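Local coordinates for protein pentafunctional AROM polypeptide (Schizosaccharomyces pombe, PDB 5SWV) that carries the dehydroquinate dehydratase and shikimate dehydrogenase activities of the fungal AROM enzyme, probably catalysing consecutive steps of the shikimate pathway, at residues T272-L277 / T519-V525. Residues are numbered along the deposited sequence; the frame is centred on the assembly and turned at random.
Sequences TAYELL and TAPFDAV
Leu276 reaches from the helix of 272-277 with one methyl, CD1, which meets three side chains of 519-525: Val525 through CG2 at 3.9 Å, Pro521 through CG at 4.0 Å, and Ala524 through CB. With CG lying anti to the carbonyl carbon (chi1 -64°), the branched end is carried to where the loop 519-521 leads into helix 522-530, and it runs obliquely across both the proline ring and the valine. A leucine side chain is long enough to bring CD1 from the helix to the junction of Pro521, Ala524 and Val525, where one methyl packs against all three. Pro521 occupies the N-cap position, where its ring offers a rigid apolar surface just ahead of the helix that starts at Phe522.

One turn back along the first helix, Thr272 sets its methyl against the same second helix. Its CG2 stands anti to the backbone N and lies 4.1 Å from CA of Val525, while OG1 is hydrogen-bonded to Ile268 O within its own helix. The threonine therefore turns its methyl to the neighbouring helix and keeps its hydroxyl satisfied in a buried setting.

At the loop end, the methyl of Ala520 rests against Leu277 and Ala273. CD1 of Leu277 lies 3.6 Å from Ala520 CB and also touches the carbonyl oxygen of Thr519; CB of Ala273 approaches the same Ala520 methyl at 4.1 Å. Two alanines meeting methyl to methyl let the loop run close to the helix: the CA atoms of Ala273 and Ala520 are 6.0 Å apart. Val34, from the dehydroquinase part, touches Leu277 and Pro521, and Phe512 of helix 500-516 touches Ala273. The arrangement is apolar packing within shikimate dehydrogenase, where the C-terminal segment, a loop and the first turn of helix 522-530, folds back onto helix 266-277 of its substrate-binding domain.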
loop_
_atom_site.group_PDB
_atom_site.type_symbol
_atom_site.label_atom_id
_atom_site.label_comp_id
_atom_site.label_asym_id
_atom_site.label_seq_id
_atom_site.Cartn_x
_atom_site.Cartn_y
_atom_site.Cartn_z
ATOM N N THR A 272 14.081 2.856 -11.753
ATOM C CA THR A 272 14.011 1.467 -11.320
ATOM C C THR A 272 12.573 1.053 -11.078
ATOM O O THR A 272 12.175 -0.005 -11.518
ATOM C CB THR A 272 14.857 1.215 -10.063
ATOM O OG1 THR A 272 16.200 1.619 -10.324
ATOM C CG2 THR A 272 14.859 -0.240 -9.685
ATOM N N ALA A 273 11.783 1.877 -10.410
ATOM C CA ALA A 273 10.386 1.515 -10.152
ATOM C C ALA A 273 9.579 1.268 -11.444
ATOM O O ALA A 273 8.805 0.306 -11.509
ATOM C CB ALA A 273 9.710 2.575 -9.299
ATOM N N TYR A 274 9.778 2.108 -12.465
ATOM C CA TYR A 274 9.078 1.946 -13.751
ATOM C C TYR A 274 9.412 0.605 -14.393
ATOM O O TYR A 274 8.538 -0.104 -14.902
ATOM C CB TYR A 274 9.439 3.054 -14.749
ATOM C CG TYR A 274 9.290 4.477 -14.246
ATOM C CD1 TYR A 274 8.196 4.859 -13.476
ATOM C CD2 TYR A 274 10.244 5.444 -14.552
ATOM C CE1 TYR A 274 8.070 6.146 -13.002
ATOM C CE2 TYR A 274 10.119 6.734 -14.091
ATOM C CZ TYR A 274 9.030 7.080 -13.311
ATOM O OH TYR A 274 8.885 8.372 -12.860
ATOM N N GLU A 275 10.696 0.274 -14.344
ATOM C CA GLU A 275 11.241 -0.929 -14.942
ATOM C C GLU A 275 10.685 -2.178 -14.288
ATOM O O GLU A 275 10.330 -3.108 -14.974
ATOM C CB GLU A 275 12.751 -0.907 -14.796
ATOM C CG GLU A 275 13.482 -1.868 -15.706
ATOM C CD GLU A 275 14.876 -2.229 -15.189
ATOM O OE1 GLU A 275 15.432 -1.513 -14.307
ATOM O OE2 GLU A 275 15.415 -3.254 -15.680
ATOM N N LEU A 276 10.603 -2.185 -12.963
ATOM C CA LEU A 276 10.008 -3.296 -12.207
ATOM C C LEU A 276 8.490 -3.424 -12.336
ATOM O O LEU A 276 7.955 -4.478 -12.074
ATOM C CB LEU A 276 10.374 -3.189 -10.725
ATOM C CG LEU A 276 11.879 -3.330 -10.404
ATOM C CD1 LEU A 276 12.216 -2.726 -9.042
ATOM C CD2 LEU A 276 12.331 -4.785 -10.471
ATOM N N LEU A 277 7.802 -2.368 -12.739
ATOM C CA LEU A 277 6.344 -2.394 -12.875
ATOM C C LEU A 277 5.819 -2.316 -14.305
ATOM O O LEU A 277 4.595 -2.300 -14.510
ATOM C CB LEU A 277 5.754 -1.265 -12.035
ATOM C CG LEU A 277 5.631 -1.732 -10.589
ATOM C CD1 LEU A 277 6.274 -0.754 -9.647
ATOM C CD2 LEU A 277 4.172 -1.978 -10.257
ATOM N N THR A 519 2.178 0.465 -5.628
ATOM C CA THR A 519 3.388 0.376 -4.821
ATOM C C THR A 519 4.487 -0.233 -5.653
ATOM O O THR A 519 4.225 -0.817 -6.694
ATOM C CB THR A 519 3.230 -0.500 -3.577
ATOM O OG1 THR A 519 2.981 -1.840 -3.994
ATOM C CG2 THR A 519 2.102 0.006 -2.659
ATOM N N ALA A 520 5.717 -0.089 -5.178
ATOM C CA ALA A 520 6.893 -0.696 -5.791
ATOM C C ALA A 520 7.732 -1.367 -4.691
ATOM O O ALA A 520 7.708 -0.905 -3.560
ATOM C CB ALA A 520 7.694 0.376 -6.502
ATOM N N PRO A 521 8.502 -2.426 -5.014
ATOM C CA PRO A 521 9.203 -3.175 -3.964
ATOM C C PRO A 521 10.416 -2.432 -3.412
ATOM O O PRO A 521 11.247 -1.951 -4.192
ATOM C CB PRO A 521 9.659 -4.444 -4.685
ATOM C CG PRO A 521 9.758 -4.070 -6.131
ATOM C CD PRO A 521 9.025 -2.772 -6.347
ATOM N N PHE A 522 10.516 -2.347 -2.086
ATOM C CA PHE A 522 11.575 -1.571 -1.464
ATOM C C PHE A 522 12.955 -2.140 -1.768
ATOM O O PHE A 522 13.825 -1.404 -2.186
ATOM C CB PHE A 522 11.359 -1.478 0.037
ATOM C CG PHE A 522 12.551 -0.957 0.798
ATOM C CD1 PHE A 522 12.738 0.402 0.974
ATOM C CD2 PHE A 522 13.484 -1.839 1.345
ATOM C CE1 PHE A 522 13.832 0.875 1.680
ATOM C CE2 PHE A 522 14.581 -1.373 2.050
ATOM C CZ PHE A 522 14.754 -0.014 2.220
ATOM N N ASP A 523 13.136 -3.442 -1.564
ATOM C CA ASP A 523 14.459 -4.086 -1.644
ATOM C C ASP A 523 15.250 -3.828 -2.924
ATOM O O ASP A 523 16.385 -3.363 -2.859
ATOM C CB ASP A 523 14.336 -5.601 -1.461
ATOM C CG ASP A 523 14.145 -6.020 -0.014
ATOM O OD1 ASP A 523 14.123 -5.168 0.915
ATOM O OD2 ASP A 523 14.028 -7.247 0.185
ATOM N N ALA A 524 14.660 -4.147 -4.076
ATOM C CA ALA A 524 15.347 -3.990 -5.368
ATOM C C ALA A 524 15.544 -2.533 -5.754
ATOM O O ALA A 524 16.506 -2.204 -6.438
ATOM C CB ALA A 524 14.618 -4.731 -6.477
ATOM N N VAL A 525 14.644 -1.660 -5.319
ATOM C CA VAL A 525 14.784 -0.240 -5.596
ATOM C C VAL A 525 15.900 0.347 -4.735
ATOM O O VAL A 525 16.653 1.199 -5.195
ATOM C CB VAL A 525 13.476 0.521 -5.351
ATOM C CG1 VAL A 525 13.675 2.007 -5.578
ATOM C CG2 VAL A 525 12.385 0.027 -6.290
#